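Local coordinates for nucleoporin NUP170 (Chaetomium thermophilum, PDB 5HAX), which is a nucleoporin that probably serves as a scaffold component of the inner ring of the nuclear pore complex, at residues A[186-191]-A[260-265]; A[308-311]-A[317-320]; A[193-198]-A[250-255]. One frame throughout, in Å; residues are numbered along the deposited sequence.

In the fold
The chain builds seven small beta sheets, consistent with a seven-bladed beta-propeller, and all three contacts lie within that propeller. Contact 1 opens first, at strand 187-190. Contact 3 opens next, in the segment that leads to strand 198-202. It closes at strand 251-255, before contact 1 closes at residues 260-265, so contact 3 nests inside contact 1. Both tie the blade that holds strands 187-190 and 198-202 to the next one, which holds strands 251-255 and 263-268. Their centres are about 8 Å apart, and L262 of contact 1 packs on Y254 of contact 3. Contact 2 follows in series. It closes a short hairpin within the following blade, where L309 touches I251 of contact 3.

Contact 1 (A[186-191]-A[260-265]); sequences RIFLGG and EKLTKV
R186 and K261 form the polar part of this contact. R186 NH2 donates to K261 O at 3.2 Å, with an N-H...O angle of 158°. The oxygen lies close to the guanidinium plane. Seen from the carbonyl, however, the donor sits well above the plane, so the bond misses the lone pairs. A bend at chi3 (72°) directs the NH2 end to this oxygen. R186 NE forms a salt bridge with E199 of strand 198-202, which gives the guanidinium a second hold and probably balances its charge.

Each face of the flat group has a neighbour near its rim: E260 N on one, and F188 CZ, from its own segment, on the other, 3.6 Å above the plane. These contacts join neighbouring blades of a beta-propeller. R186 and F188, at and on strand 187-190, the second strand of its blade, meet residues 260-262, which lead toward the edge strand 263-268 of the next.

The apolar part is a single pair. F188 CE1 meets L262 CD2 at 3.9 Å, and the two side chains cross obliquely. L262 has CG anti to its backbone N (chi1 -174°), which carries CD2 toward the phenyl ring. M256 and H218 also pack on L262.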
loop_
_atom_site.group_PDB
_atom_site.type_symbol
_atom_site.label_atom_id
_atom_site.label_comp_id
_atom_site.label_asym_id
_atom_site.label_seq_id
_atom_site.Cartn_x
_atom_site.Cartn_y
_atom_site.Cartn_z
ATOM N N ARG A 186 -10.480 -11.381 -15.147
ATOM C CA ARG A 186 -11.920 -11.602 -15.109
ATOM C C ARG A 186 -12.642 -10.284 -14.855
ATOM O O ARG A 186 -12.206 -9.476 -14.033
ATOM C CB ARG A 186 -12.278 -12.621 -14.026
ATOM C CG ARG A 186 -11.640 -13.987 -14.222
ATOM C CD ARG A 186 -12.104 -14.980 -13.167
ATOM N NE ARG A 186 -13.493 -15.382 -13.364
ATOM C CZ ARG A 186 -14.120 -16.304 -12.636
ATOM N NH1 ARG A 186 -13.484 -16.929 -11.655
ATOM N NH2 ARG A 186 -15.386 -16.604 -12.892
ATOM N N ILE A 187 -13.753 -10.074 -15.560
ATOM C CA ILE A 187 -14.498 -8.815 -15.533
ATOM C C ILE A 187 -15.895 -9.093 -14.988
ATOM O O ILE A 187 -16.657 -9.860 -15.590
ATOM C CB ILE A 187 -14.579 -8.179 -16.932
ATOM C CG1 ILE A 187 -13.173 -7.879 -17.465
ATOM C CG2 ILE A 187 -15.419 -6.908 -16.894
ATOM C CD1 ILE A 187 -13.148 -7.461 -18.922
ATOM N N PHE A 188 -16.237 -8.453 -13.869
ATOM C CA PHE A 188 -17.538 -8.601 -13.229
ATOM C C PHE A 188 -18.310 -7.284 -13.270
ATOM O O PHE A 188 -17.725 -6.201 -13.165
ATOM C CB PHE A 188 -17.386 -9.064 -11.775
ATOM C CG PHE A 188 -16.811 -10.447 -11.632
ATOM C CD1 PHE A 188 -17.584 -11.564 -11.897
ATOM C CD2 PHE A 188 -15.500 -10.629 -11.221
ATOM C CE1 PHE A 188 -17.060 -12.838 -11.761
ATOM C CE2 PHE A 188 -14.970 -11.901 -11.083
ATOM C CZ PHE A 188 -15.752 -13.007 -11.353
ATOM N N LEU A 189 -19.638 -7.388 -13.405
ATOM C CA LEU A 189 -20.510 -6.234 -13.598
ATOM C C LEU A 189 -21.694 -6.273 -12.638
ATOM O O LEU A 189 -22.202 -7.343 -12.293
ATOM C CB LEU A 189 -21.061 -6.174 -15.029
ATOM C CG LEU A 189 -20.093 -6.359 -16.196
ATOM C CD1 LEU A 189 -20.889 -6.455 -17.486
ATOM C CD2 LEU A 189 -19.088 -5.222 -16.269
ATOM N N GLY A 190 -22.145 -5.082 -12.241
ATOM C CA GLY A 190 -23.324 -4.905 -11.409
ATOM C C GLY A 190 -23.837 -3.491 -11.573
ATOM O O GLY A 190 -23.169 -2.634 -12.155
ATOM N N GLY A 191 -25.033 -3.244 -11.053
ATOM C CA GLY A 191 -25.630 -1.935 -11.228
ATOM C C GLY A 191 -26.816 -1.669 -10.329
ATOM O O GLY A 191 -27.001 -2.315 -9.296
ATOM N N GLU A 260 -14.109 -19.925 -14.429
ATOM C CA GLU A 260 -15.340 -19.456 -15.048
ATOM C C GLU A 260 -16.549 -19.568 -14.130
ATOM O O GLU A 260 -17.666 -19.278 -14.573
ATOM C CB GLU A 260 -15.619 -20.237 -16.342
ATOM C CG GLU A 260 -14.490 -20.180 -17.359
ATOM C CD GLU A 260 -14.835 -20.895 -18.653
ATOM O OE1 GLU A 260 -15.147 -20.208 -19.649
ATOM O OE2 GLU A 260 -14.791 -22.143 -18.677
ATOM N N LYS A 261 -16.363 -19.967 -12.874
ATOM C CA LYS A 261 -17.455 -20.148 -11.929
ATOM C C LYS A 261 -17.468 -19.029 -10.894
ATOM O O LYS A 261 -16.424 -18.473 -10.536
ATOM C CB LYS A 261 -17.350 -21.497 -11.212
ATOM C CG LYS A 261 -17.787 -22.690 -12.050
ATOM C CD LYS A 261 -16.603 -23.407 -12.681
ATOM C CE LYS A 261 -15.836 -24.234 -11.658
ATOM N NZ LYS A 261 -14.683 -24.954 -12.269
ATOM N N LEU A 262 -18.671 -18.711 -10.421
ATOM C CA LEU A 262 -18.877 -17.770 -9.326
ATOM C C LEU A 262 -20.058 -18.272 -8.511
ATOM O O LEU A 262 -21.163 -18.406 -9.045
ATOM C CB LEU A 262 -19.142 -16.352 -9.845
ATOM C CG LEU A 262 -19.228 -15.257 -8.778
ATOM C CD1 LEU A 262 -17.846 -14.957 -8.217
ATOM C CD2 LEU A 262 -19.878 -13.993 -9.334
ATOM N N THR A 263 -19.828 -18.553 -7.229
ATOM C CA THR A 263 -20.837 -19.135 -6.353
ATOM C C THR A 263 -21.072 -18.223 -5.159
ATOM O O THR A 263 -20.122 -17.850 -4.464
ATOM C CB THR A 263 -20.404 -20.523 -5.866
ATOM O OG1 THR A 263 -20.094 -21.355 -6.992
ATOM C CG2 THR A 263 -21.509 -21.174 -5.044
ATOM N N LYS A 264 -22.335 -17.876 -4.917
ATOM C CA LYS A 264 -22.685 -17.143 -3.708
ATOM C C LYS A 264 -22.566 -18.070 -2.506
ATOM O O LYS A 264 -23.146 -19.160 -2.494
ATOM C CB LYS A 264 -24.105 -16.582 -3.802
ATOM C CG LYS A 264 -24.369 -15.416 -2.844
ATOM C CD LYS A 264 -25.796 -15.408 -2.298
ATOM C CE LYS A 264 -26.839 -15.375 -3.401
ATOM N NZ LYS A 264 -28.217 -15.273 -2.844
ATOM N N VAL A 265 -21.806 -17.640 -1.501
ATOM C CA VAL A 265 -21.522 -18.474 -0.341
ATOM C C VAL A 265 -21.954 -17.839 0.973
ATOM O O VAL A 265 -22.118 -18.566 1.967
ATOM C CB VAL A 265 -20.024 -18.843 -0.281
ATOM C CG1 VAL A 265 -19.671 -19.814 -1.402
ATOM C CG2 VAL A 265 -19.156 -17.594 -0.357
#

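Contact 2 (A[308-311]-A[317-320]); sequences HLMA and CRLF
M310 is held between a ring and an arginine chain. Its CG lies over one face of the F320 ring, 3.9 Å from the centroid and 19° off the normal, a CH-pi contact. Its SD then passes to R318, reaching CG at 3.5 Å. The same sulfur stands oblique to the F320 ring, 4.6 Å from the centroid, which makes a Met-aromatic contact. With CG of M310 anti to the backbone N (chi1 -168°), the thioether runs alongside the phenyl group, and both side chains point the same way. An alanine at F320 removes the ring face under CG of M310, and the thioether would probably be freer to turn.

The two strands form an antiparallel beta hairpin within one blade of a beta-propeller. M310 and F320 are a non-hydrogen-bonded pair. A311 and L319 are the hydrogen-bonded pair beside it, with side chains on the other face of the sheet. A311 N donates to L319 O at 2.7 Å, and L319 N returns a nearly straight bond to A311 O at 2.6 Å. The CB atoms of A311 and L319 meet at 4.1 Å. Earlier in the strand, H308 and L309 both face L321, a classic beta bulge. R318 bends at chi3 (-82°), and its guanidinium leads away from the hairpin to a salt bridge with E427.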
loop_
_atom_site.group_PDB
_atom_site.type_symbol
_atom_site.label_atom_id
_atom_site.label_comp_id
_atom_site.label_asym_id
_atom_site.label_seq_id
_atom_site.Cartn_x
_atom_site.Cartn_y
_atom_site.Cartn_z
ATOM N N HIS A 308 -11.894 -10.368 7.204
ATOM C CA HIS A 308 -11.982 -10.350 5.750
ATOM C C HIS A 308 -12.378 -8.999 5.174
ATOM O O HIS A 308 -12.046 -8.714 4.018
ATOM C CB HIS A 308 -13.013 -11.380 5.269
ATOM C CG HIS A 308 -12.502 -12.787 5.222
ATOM N ND1 HIS A 308 -11.923 -13.409 6.307
ATOM C CD2 HIS A 308 -12.509 -13.702 4.223
ATOM C CE1 HIS A 308 -11.583 -14.642 5.974
ATOM N NE2 HIS A 308 -11.930 -14.845 4.715
ATOM N N LEU A 309 -13.083 -8.162 5.933
ATOM C CA LEU A 309 -13.827 -7.069 5.326
ATOM C C LEU A 309 -14.041 -5.952 6.334
ATOM O O LEU A 309 -14.325 -6.212 7.507
ATOM C CB LEU A 309 -15.177 -7.583 4.811
ATOM C CG LEU A 309 -15.993 -6.683 3.892
ATOM C CD1 LEU A 309 -15.289 -6.517 2.555
ATOM C CD2 LEU A 309 -17.383 -7.269 3.709
ATOM N N MET A 310 -13.910 -4.712 5.866
ATOM C CA MET A 310 -14.321 -3.534 6.616
ATOM C C MET A 310 -15.576 -2.953 5.981
ATOM O O MET A 310 -15.681 -2.871 4.754
ATOM C CB MET A 310 -13.224 -2.466 6.647
ATOM C CG MET A 310 -13.499 -1.349 7.649
ATOM S SD MET A 310 -12.486 0.124 7.404
ATOM C CE MET A 310 -13.255 0.826 5.946
ATOM N N ALA A 311 -16.524 -2.549 6.823
ATOM C CA ALA A 311 -17.757 -1.914 6.381
ATOM C C ALA A 311 -17.906 -0.589 7.111
ATOM O O ALA A 311 -17.743 -0.531 8.334
ATOM C CB ALA A 311 -18.971 -2.812 6.640
ATOM N N CYS A 317 -18.835 4.617 11.725
ATOM C CA CYS A 317 -18.323 3.430 12.394
ATOM C C CYS A 317 -17.702 2.490 11.374
ATOM O O CYS A 317 -18.286 2.233 10.317
ATOM C CB CYS A 317 -19.440 2.714 13.149
ATOM S SG CYS A 317 -20.189 3.691 14.468
ATOM N N ARG A 318 -16.514 1.983 11.690
ATOM C CA ARG A 318 -15.840 0.982 10.873
ATOM C C ARG A 318 -16.132 -0.388 11.475
ATOM O O ARG A 318 -15.677 -0.698 12.581
ATOM C CB ARG A 318 -14.339 1.254 10.801
ATOM C CG ARG A 318 -13.953 2.314 9.779
ATOM C CD ARG A 318 -12.485 2.699 9.897
ATOM N NE ARG A 318 -12.260 3.682 10.953
ATOM C CZ ARG A 318 -11.063 4.026 11.415
ATOM N NH1 ARG A 318 -10.960 4.939 12.371
ATOM N NH2 ARG A 318 -9.966 3.462 10.922
ATOM N N LEU A 319 -16.897 -1.200 10.746
ATOM C CA LEU A 319 -17.256 -2.549 11.161
ATOM C C LEU A 319 -16.288 -3.532 10.513
ATOM O O LEU A 319 -16.197 -3.593 9.284
ATOM C CB LEU A 319 -18.693 -2.879 10.756
ATOM C CG LEU A 319 -19.755 -1.801 10.985
ATOM C CD1 LEU A 319 -21.104 -2.270 10.450
ATOM C CD2 LEU A 319 -19.856 -1.441 12.455
ATOM N N PHE A 320 -15.581 -4.302 11.335
ATOM C CA PHE A 320 -14.619 -5.288 10.854
ATOM C C PHE A 320 -15.214 -6.682 11.012
ATOM O O PHE A 320 -15.507 -7.114 12.133
ATOM C CB PHE A 320 -13.298 -5.165 11.610
ATOM C CG PHE A 320 -12.524 -3.931 11.256
ATOM C CD1 PHE A 320 -11.564 -3.964 10.258
ATOM C CD2 PHE A 320 -12.774 -2.733 11.903
ATOM C CE1 PHE A 320 -10.855 -2.828 9.921
ATOM C CE2 PHE A 320 -12.069 -1.592 11.571
ATOM C CZ PHE A 320 -11.109 -1.639 10.576
#

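Contact 3 (A[193-198]-A[250-255]); sequences SDTDIH and TIRTYH
I197 and Y254 meet where two blades of a beta-propeller lie next to each other. I197 lies in segment 193-198, between strand 187-190 and strand 198-202, and Y254 is on strand 251-255 of the next blade. The tyrosine can be followed outward. Its CB packs on L262 CD1 at 3.6 Å. CG stands anti to the carbonyl carbon (chi1 -59°), which sends the ring toward segment 193-198. On one side of the ring, CD2 touches K264 CA at 3.6 Å. On the other side, CD1 begins the contact with I197. CE1 is the nearest ring atom to I197 CD1, at 3.3 Å, and CZ is only slightly farther. The methyl lies over the ring face, 28° off the normal and toward the rim, a close CH-pi contact. The isoleucine and the tyrosine approach from opposite directions. At the tip, Y254 OH is 4.2 Å from T195 O, too far for a direct bond. A water fills the step: it lies 2.9 Å from Y254 OH and donates to T195 O at 2.6 Å.

T195 also meets R252, and the two side chains cross at about a right angle. T195 CG2 approaches R252 NH1 to 3.9 Å, and T195 OG1 stands loosely over the centre of the guanidinium, without a bond to it. T250 CG2 lies over the opposite face. Salt bridges from R252 NH2 to E228 and from R252 NE to E267 fix the rotation of the flat group and probably offset its charge. Segment 193-198 contains an Asx turn, in which D196 N donates to D194 OD2 at 3.0 Å, on the anti side of the carboxylate.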
loop_
_atom_site.group_PDB
_atom_site.type_symbol
_atom_site.label_atom_id
_atom_site.label_comp_id
_atom_site.label_asym_id
_atom_site.label_seq_id
_atom_site.Cartn_x
_atom_site.Cartn_y
_atom_site.Cartn_z
ATOM N N SER A 193 -30.139 -1.738 -11.120
ATOM C CA SER A 193 -31.406 -2.369 -11.477
ATOM C C SER A 193 -31.777 -3.503 -10.533
ATOM O O SER A 193 -32.966 -3.717 -10.266
ATOM C CB SER A 193 -31.343 -2.917 -12.906
ATOM O OG SER A 193 -31.214 -1.877 -13.856
ATOM N N ASP A 194 -30.787 -4.225 -10.030
ATOM C CA ASP A 194 -30.994 -5.431 -9.239
ATOM C C ASP A 194 -29.656 -5.768 -8.592
ATOM O O ASP A 194 -28.680 -5.026 -8.727
ATOM C CB ASP A 194 -31.519 -6.579 -10.103
ATOM C CG ASP A 194 -30.720 -6.757 -11.378
ATOM O OD1 ASP A 194 -31.277 -6.518 -12.472
ATOM O OD2 ASP A 194 -29.531 -7.121 -11.289
ATOM N N THR A 195 -29.617 -6.897 -7.887
ATOM C CA THR A 195 -28.409 -7.354 -7.213
ATOM C C THR A 195 -27.654 -8.413 -8.007
ATOM O O THR A 195 -26.702 -9.000 -7.483
ATOM C CB THR A 195 -28.746 -7.904 -5.824
ATOM O OG1 THR A 195 -29.586 -9.059 -5.949
ATOM C CG2 THR A 195 -29.450 -6.854 -4.978
ATOM N N ASP A 196 -28.048 -8.667 -9.254
ATOM C CA ASP A 196 -27.387 -9.697 -10.045
ATOM C C ASP A 196 -25.964 -9.281 -10.392
ATOM O O ASP A 196 -25.666 -8.101 -10.592
ATOM C CB ASP A 196 -28.149 -9.974 -11.339
ATOM C CG ASP A 196 -29.531 -10.537 -11.102
ATOM O OD1 ASP A 196 -29.839 -10.922 -9.955
ATOM O OD2 ASP A 196 -30.304 -10.603 -12.078
ATOM N N ILE A 197 -25.086 -10.275 -10.487
ATOM C CA ILE A 197 -23.699 -10.078 -10.891
ATOM C C ILE A 197 -23.477 -10.819 -12.200
ATOM O O ILE A 197 -23.758 -12.020 -12.295
ATOM C CB ILE A 197 -22.720 -10.559 -9.805
ATOM C CG1 ILE A 197 -22.797 -9.609 -8.607
ATOM C CG2 ILE A 197 -21.289 -10.615 -10.348
ATOM C CD1 ILE A 197 -22.025 -10.068 -7.410
ATOM N N HIS A 198 -22.980 -10.101 -13.200
ATOM C CA HIS A 198 -22.654 -10.663 -14.499
ATOM C C HIS A 198 -21.143 -10.726 -14.664
ATOM O O HIS A 198 -20.390 -10.034 -13.974
ATOM C CB HIS A 198 -23.262 -9.829 -15.633
ATOM C CG HIS A 198 -24.754 -9.722 -15.580
ATOM N ND1 HIS A 198 -25.407 -8.814 -14.773
ATOM C CD2 HIS A 198 -25.720 -10.403 -16.239
ATOM C CE1 HIS A 198 -26.711 -8.942 -14.937
ATOM N NE2 HIS A 198 -26.928 -9.901 -15.821
ATOM N N THR A 250 -27.096 -4.926 2.613
ATOM C CA THR A 250 -26.822 -6.359 2.616
ATOM C C THR A 250 -25.462 -6.629 1.983
ATOM O O THR A 250 -25.150 -6.095 0.913
ATOM C CB THR A 250 -27.909 -7.119 1.857
ATOM O OG1 THR A 250 -29.159 -6.978 2.542
ATOM C CG2 THR A 250 -27.561 -8.605 1.745
ATOM N N ILE A 251 -24.668 -7.474 2.638
ATOM C CA ILE A 251 -23.338 -7.855 2.171
ATOM C C ILE A 251 -23.420 -9.281 1.647
ATOM O O ILE A 251 -23.769 -10.205 2.393
ATOM C CB ILE A 251 -22.291 -7.752 3.290
ATOM C CG1 ILE A 251 -22.228 -6.326 3.845
ATOM C CG2 ILE A 251 -20.922 -8.192 2.778
ATOM C CD1 ILE A 251 -21.348 -6.189 5.074
ATOM N N ARG A 252 -23.086 -9.464 0.373
ATOM C CA ARG A 252 -23.053 -10.776 -0.255
ATOM C C ARG A 252 -21.617 -11.132 -0.614
ATOM O O ARG A 252 -20.871 -10.291 -1.123
ATOM C CB ARG A 252 -23.935 -10.804 -1.506
ATOM C CG ARG A 252 -25.423 -10.663 -1.211
ATOM C CD ARG A 252 -26.245 -10.571 -2.489
ATOM N NE ARG A 252 -27.681 -10.670 -2.235
ATOM C CZ ARG A 252 -28.463 -9.647 -1.895
ATOM N NH1 ARG A 252 -27.957 -8.429 -1.754
ATOM N NH2 ARG A 252 -29.759 -9.846 -1.692
ATOM N N THR A 253 -21.232 -12.375 -0.331
ATOM C CA THR A 253 -19.896 -12.885 -0.619
ATOM C C THR A 253 -20.000 -13.981 -1.670
ATOM O O THR A 253 -20.814 -14.900 -1.534
ATOM C CB THR A 253 -19.225 -13.435 0.643
ATOM O OG1 THR A 253 -19.189 -12.419 1.653
ATOM C CG2 THR A 253 -17.797 -13.908 0.346
ATOM N N TYR A 254 -19.177 -13.875 -2.710
ATOM C CA TYR A 254 -19.117 -14.850 -3.791
ATOM C C TYR A 254 -17.706 -15.414 -3.870
ATOM O O TYR A 254 -16.729 -14.689 -3.659
ATOM C CB TYR A 254 -19.500 -14.218 -5.135
ATOM C CG TYR A 254 -20.881 -13.606 -5.172
ATOM C CD1 TYR A 254 -21.126 -12.364 -4.605
ATOM C CD2 TYR A 254 -21.936 -14.264 -5.787
ATOM C CE1 TYR A 254 -22.386 -11.797 -4.639
ATOM C CE2 TYR A 254 -23.201 -13.705 -5.830
ATOM C CZ TYR A 254 -23.421 -12.472 -5.256
ATOM O OH TYR A 254 -24.675 -11.910 -5.294
ATOM N N HIS A 255 -17.600 -16.705 -4.180
ATOM C CA HIS A 255 -16.317 -17.390 -4.273
ATOM C C HIS A 255 -16.098 -17.862 -5.702
ATOM O O HIS A 255 -17.010 -18.416 -6.325
ATOM C CB HIS A 255 -16.252 -18.577 -3.309
ATOM C CG HIS A 255 -14.971 -19.347 -3.388
ATOM N ND1 HIS A 255 -14.907 -20.639 -3.864
ATOM C CD2 HIS A 255 -13.703 -19.003 -3.059
ATOM C CE1 HIS A 255 -13.655 -21.059 -3.820
ATOM N NE2 HIS A 255 -12.904 -20.086 -3.336
HETATM O O HOH W 1 -25.082 -9.045 -5.478
#